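Local coordinates for protein fatty acid amide hydrolase (Candida albicans, PDB 6KVR) that probably hydrolyses amides of monocarboxylic acids, including fatty acid amides, to the free carboxylate and ammonium as a member of the amidase family, at residues 493-498 against 554-559; 462-467 against 541-546. All blocks are in the same frame, centred on the assembly; numbering follows the deposited sequence.

Both contacts are buried and lie in the same part of the amidase fold, with centres about 9 Å apart. Contact 2 is within the mixed sheet: strands 462-466 and 540-546 pair antiparallel through backbone hydrogen bonds, polar side chains and two waters. Contact 1 is between layers: strand 494-499 of that sheet packs against helix 552-565 through apolar groups. Strand 540-546 joins the two. It sits between the other strands, and Leu495 N probably bonds to Leu545 O. It is also followed in the chain by the helix. Phe462 of contact 2 packs on Ala558 of contact 1. Contact 2 comes near the predicted substrate site; contact 1 lies away from it.

Contact 1 of 2, residues 493-498 against 554-559; sequences PTLSFQ and EVLAAG
The puckered ring of Pro493 meets Val555 with its CG corner, which lies 4.2 Å from Val555 CG2, and the two side chains meet at a slant. This is helix-on-sheet packing in the amidase fold. Helix 552-565 lies on one face of the mixed sheet, over strand 494-499. The segment axes come within 8.6 Å and run at 26° to each other, in the same general direction. Helix 259-265 covers the other face of the strand, where Ser496 OG bonds to Arg259 O.

Val555 sits astride the start of the strand. Its CG2 reaches back to Pro493. Its CG1, anti to the backbone N (chi1 170°), lies 3.6 Å from Leu495 CB. The same methyl is 4.0 Å from Leu495 N.

Leu495 carries most of the strand's share. Its CB is directed toward the helix, and its two methyls touch different residues. CD1 touches Leu556 CD2 at 4.0 Å. Leu556 starts out to the side, and its end turns back to make this touch. Gly559 lies one turn on from Val555, and its N bonds to Val555 O. With no side chain there, Leu495 CD2 reaches the helix backbone itself, 3.6 Å from Gly559 CA.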
loop_
_atom_site.group_PDB
_atom_site.type_symbol
_atom_site.label_atom_id
_atom_site.label_comp_id
_atom_site.label_asym_id
_atom_site.label_seq_id
_atom_site.Cartn_x
_atom_site.Cartn_y
_atom_site.Cartn_z
ATOM N N PRO A 493 13.176 2.571 2.685
ATOM C CA PRO A 493 13.985 1.438 3.153
ATOM C C PRO A 493 15.301 1.949 3.736
ATOM O O PRO A 493 15.965 2.810 3.144
ATOM C CB PRO A 493 14.194 0.598 1.888
ATOM C CG PRO A 493 14.076 1.578 0.761
ATOM C CD PRO A 493 13.123 2.659 1.215
ATOM N N THR A 494 15.643 1.455 4.928
ATOM C CA THR A 494 16.755 2.000 5.696
ATOM C C THR A 494 17.602 0.873 6.268
ATOM O O THR A 494 17.107 0.023 7.022
ATOM C CB THR A 494 16.242 2.911 6.818
ATOM O OG1 THR A 494 15.450 3.957 6.251
ATOM C CG2 THR A 494 17.417 3.528 7.612
ATOM N N LEU A 495 18.886 0.890 5.934
ATOM C CA LEU A 495 19.850 -0.054 6.479
ATOM C C LEU A 495 20.520 0.560 7.699
ATOM O O LEU A 495 21.039 1.680 7.634
ATOM C CB LEU A 495 20.896 -0.418 5.423
ATOM C CG LEU A 495 22.176 -1.146 5.850
ATOM C CD1 LEU A 495 21.868 -2.566 6.271
ATOM C CD2 LEU A 495 23.199 -1.150 4.708
ATOM N N SER A 496 20.498 -0.163 8.810
ATOM C CA SER A 496 21.314 0.172 9.973
ATOM C C SER A 496 22.576 -0.684 9.910
ATOM O O SER A 496 22.487 -1.917 9.881
ATOM C CB SER A 496 20.541 -0.073 11.269
ATOM O OG SER A 496 21.308 0.289 12.405
ATOM N N PHE A 497 23.745 -0.037 9.854
ATOM C CA PHE A 497 25.006 -0.744 9.638
ATOM C C PHE A 497 26.079 -0.284 10.623
ATOM O O PHE A 497 26.183 0.910 10.924
ATOM C CB PHE A 497 25.506 -0.557 8.180
ATOM C CG PHE A 497 26.036 0.831 7.872
ATOM C CD1 PHE A 497 25.185 1.842 7.436
ATOM C CD2 PHE A 497 27.393 1.115 7.997
ATOM C CE1 PHE A 497 25.674 3.112 7.142
ATOM C CE2 PHE A 497 27.891 2.375 7.715
ATOM C CZ PHE A 497 27.032 3.378 7.280
ATOM N N GLN A 498 26.879 -1.236 11.120
ATOM C CA GLN A 498 28.016 -0.901 11.980
ATOM C C GLN A 498 29.095 -0.148 11.205
ATOM O O GLN A 498 29.423 -0.496 10.066
ATOM C CB GLN A 498 28.624 -2.160 12.592
ATOM C CG GLN A 498 27.784 -2.769 13.690
ATOM C CD GLN A 498 27.398 -1.757 14.749
ATOM O OE1 GLN A 498 28.234 -0.990 15.232
ATOM N NE2 GLN A 498 26.118 -1.748 15.121
ATOM N N GLU A 554 19.094 -1.607 -3.954
ATOM C CA GLU A 554 20.201 -0.658 -4.042
ATOM C C GLU A 554 20.743 -0.295 -2.663
ATOM O O GLU A 554 21.953 -0.073 -2.512
ATOM C CB GLU A 554 19.752 0.612 -4.775
ATOM C CG GLU A 554 19.684 0.482 -6.292
ATOM C CD GLU A 554 18.382 -0.160 -6.762
ATOM O OE1 GLU A 554 18.186 -0.315 -7.995
ATOM O OE2 GLU A 554 17.549 -0.510 -5.886
ATOM N N VAL A 555 19.869 -0.217 -1.652
ATOM C CA VAL A 555 20.324 0.113 -0.305
ATOM C C VAL A 555 21.343 -0.913 0.163
ATOM O O VAL A 555 22.435 -0.561 0.618
ATOM C CB VAL A 555 19.143 0.205 0.677
ATOM C CG1 VAL A 555 19.672 0.293 2.106
ATOM C CG2 VAL A 555 18.235 1.413 0.355
ATOM N N LEU A 556 21.004 -2.202 0.037
ATOM C CA LEU A 556 21.906 -3.260 0.489
ATOM C C LEU A 556 23.169 -3.311 -0.359
ATOM O O LEU A 556 24.261 -3.569 0.163
ATOM C CB LEU A 556 21.192 -4.611 0.464
ATOM C CG LEU A 556 20.086 -4.747 1.518
ATOM C CD1 LEU A 556 19.581 -6.188 1.691
ATOM C CD2 LEU A 556 20.566 -4.184 2.838
ATOM N N ALA A 557 23.038 -3.091 -1.670
ATOM C CA ALA A 557 24.206 -3.133 -2.544
ATOM C C ALA A 557 25.204 -2.052 -2.156
ATOM O O ALA A 557 26.409 -2.311 -2.048
ATOM C CB ALA A 557 23.778 -2.976 -4.007
ATOM N N ALA A 558 24.715 -0.828 -1.935
ATOM C CA ALA A 558 25.590 0.252 -1.499
ATOM C C ALA A 558 26.058 0.036 -0.069
ATOM O O ALA A 558 27.204 0.355 0.271
ATOM C CB ALA A 558 24.878 1.588 -1.623
ATOM N N GLY A 559 25.187 -0.493 0.790
ATOM C CA GLY A 559 25.634 -0.861 2.120
ATOM C C GLY A 559 26.820 -1.800 2.073
ATOM O O GLY A 559 27.756 -1.679 2.867
#

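Contact 2 of 2, residues 462-467 against 541-546; sequences FILSPT and VGLQLS
Gly542 O is held by Thr467 in two ways. Thr467 OG1 donates directly to Gly542 O at 2.9 Å, from well above the carbonyl plane rather than along a lone pair. Water 2 makes the second link: it accepts from Thr467 N and donates to Gly542 O. Leu543 follows, with its CB 4.1 Å from Leu464 CD1 and its CD2 against Pro466 CA.

Gln544 is the most deeply engaged residue. Its backbone N and O bond to Ser465 O and N. Its CG passes close to Thr467 OG1, the two side chains crossing at about a right angle. Beyond CG the chain is extended (chi2 -173°), and Gln544 NE2 reaches Pro466 O at 2.9 Å. Tyr483 O takes NE2 as well, and Arg259 NE holds OE1, so the amide is fixed at both ends. It lies near Gly256, a predicted substrate-binding residue.

This is an antiparallel strand pair inside the mixed sheet of the amidase fold. Leu545 faces Leu464 in a non-hydrogen-bonded pair, and its CD1 packs 3.8 Å from Phe462 CB. Ser546 and Ile463 form a hydrogen-bonded pair, with Ser546 N to Ile463 O at 2.9 Å and an N-H...O angle of 171°. Ser546 O also lies in plane at the edge of the Phe462 ring. Ser546 OG bonds to Thr494 OG1 and to water 1, which also holds Ile463 O and Ser465 OG.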
loop_
_atom_site.group_PDB
_atom_site.type_symbol
_atom_site.label_atom_id
_atom_site.label_comp_id
_atom_site.label_asym_id
_atom_site.label_seq_id
_atom_site.Cartn_x
_atom_site.Cartn_y
_atom_site.Cartn_z
ATOM N N PHE A 462 21.330 8.174 -1.642
ATOM C CA PHE A 462 21.054 7.718 -0.277
ATOM C C PHE A 462 21.193 8.854 0.718
ATOM O O PHE A 462 21.858 9.860 0.462
ATOM C CB PHE A 462 21.979 6.575 0.148
ATOM C CG PHE A 462 22.001 5.439 -0.825
ATOM C CD1 PHE A 462 20.957 4.521 -0.863
ATOM C CD2 PHE A 462 23.046 5.301 -1.724
ATOM C CE1 PHE A 462 20.962 3.473 -1.778
ATOM C CE2 PHE A 462 23.054 4.253 -2.646
ATOM C CZ PHE A 462 22.007 3.337 -2.670
ATOM N N ILE A 463 20.555 8.677 1.872
ATOM C CA ILE A 463 20.669 9.606 2.992
ATOM C C ILE A 463 21.349 8.869 4.137
ATOM O O ILE A 463 20.951 7.751 4.498
ATOM C CB ILE A 463 19.293 10.171 3.388
ATOM C CG1 ILE A 463 18.645 10.836 2.168
ATOM C CG2 ILE A 463 19.415 11.209 4.507
ATOM C CD1 ILE A 463 17.261 11.370 2.406
ATOM N N LEU A 464 22.415 9.462 4.659
ATOM C CA LEU A 464 23.185 8.902 5.761
ATOM C C LEU A 464 22.891 9.739 6.994
ATOM O O LEU A 464 22.895 10.975 6.920
ATOM C CB LEU A 464 24.680 8.908 5.451
ATOM C CG LEU A 464 25.654 8.400 6.523
ATOM C CD1 LEU A 464 25.393 6.942 6.846
ATOM C CD2 LEU A 464 27.113 8.583 6.080
ATOM N N SER A 465 22.617 9.080 8.117
ATOM C CA SER A 465 22.133 9.804 9.282
ATOM C C SER A 465 22.395 8.964 10.530
ATOM O O SER A 465 22.612 7.750 10.428
ATOM C CB SER A 465 20.634 10.116 9.143
ATOM O OG SER A 465 19.890 8.920 9.279
ATOM N N PRO A 466 22.361 9.579 11.720
ATOM C CA PRO A 466 22.448 8.803 12.961
ATOM C C PRO A 466 21.250 7.879 13.109
ATOM O O PRO A 466 20.220 8.048 12.456
ATOM C CB PRO A 466 22.453 9.878 14.062
ATOM C CG PRO A 466 22.760 11.193 13.343
ATOM C CD PRO A 466 22.164 11.016 11.988
ATOM N N THR A 467 21.396 6.884 13.988
ATOM C CA THR A 467 20.289 6.001 14.340
ATOM C C THR A 467 19.561 6.459 15.584
ATOM O O THR A 467 18.395 6.090 15.779
ATOM C CB THR A 467 20.781 4.568 14.564
ATOM O OG1 THR A 467 21.617 4.185 13.466
ATOM C CG2 THR A 467 19.594 3.594 14.612
ATOM N N VAL A 541 28.965 2.110 17.409
ATOM C CA VAL A 541 28.214 3.145 16.703
ATOM C C VAL A 541 27.718 2.563 15.390
ATOM O O VAL A 541 28.523 2.176 14.531
ATOM C CB VAL A 541 29.041 4.404 16.423
ATOM C CG1 VAL A 541 28.178 5.365 15.622
ATOM C CG2 VAL A 541 29.492 5.063 17.701
ATOM N N GLY A 542 26.406 2.514 15.220
ATOM C CA GLY A 542 25.807 2.133 13.948
ATOM C C GLY A 542 25.047 3.306 13.365
ATOM O O GLY A 542 24.443 4.085 14.105
ATOM N N LEU A 543 25.072 3.421 12.042
ATOM C CA LEU A 543 24.452 4.539 11.342
ATOM C C LEU A 543 23.416 4.019 10.351
ATOM O O LEU A 543 23.392 2.829 10.020
ATOM C CB LEU A 543 25.514 5.378 10.613
ATOM C CG LEU A 543 26.615 6.093 11.405
ATOM C CD1 LEU A 543 27.618 6.718 10.440
ATOM C CD2 LEU A 543 26.051 7.163 12.353
ATOM N N GLN A 544 22.578 4.924 9.841
ATOM C CA GLN A 544 21.498 4.564 8.932
ATOM C C GLN A 544 21.777 5.035 7.510
ATOM O O GLN A 544 22.202 6.176 7.290
ATOM C CB GLN A 544 20.167 5.156 9.388
ATOM C CG GLN A 544 19.681 4.583 10.682
ATOM C CD GLN A 544 18.290 5.075 10.993
ATOM O OE1 GLN A 544 17.337 4.301 10.961
ATOM N NE2 GLN A 544 18.157 6.375 11.250
ATOM N N LEU A 545 21.491 4.157 6.553
ATOM C CA LEU A 545 21.503 4.466 5.125
ATOM C C LEU A 545 20.099 4.239 4.561
ATOM O O LEU A 545 19.619 3.101 4.503
ATOM C CB LEU A 545 22.543 3.606 4.412
ATOM C CG LEU A 545 22.967 4.027 3.001
ATOM C CD1 LEU A 545 23.968 5.178 3.017
ATOM C CD2 LEU A 545 23.559 2.812 2.319
ATOM N N SER A 546 19.437 5.316 4.147
ATOM C CA SER A 546 18.079 5.264 3.619
ATOM C C SER A 546 18.059 5.514 2.112
ATOM O O SER A 546 18.719 6.434 1.621
ATOM C CB SER A 546 17.191 6.306 4.299
ATOM O OG SER A 546 17.315 6.216 5.697
HETATM O O HOH W 1 19.452 7.808 6.981
HETATM O O HOH W 2 23.705 6.494 15.615
#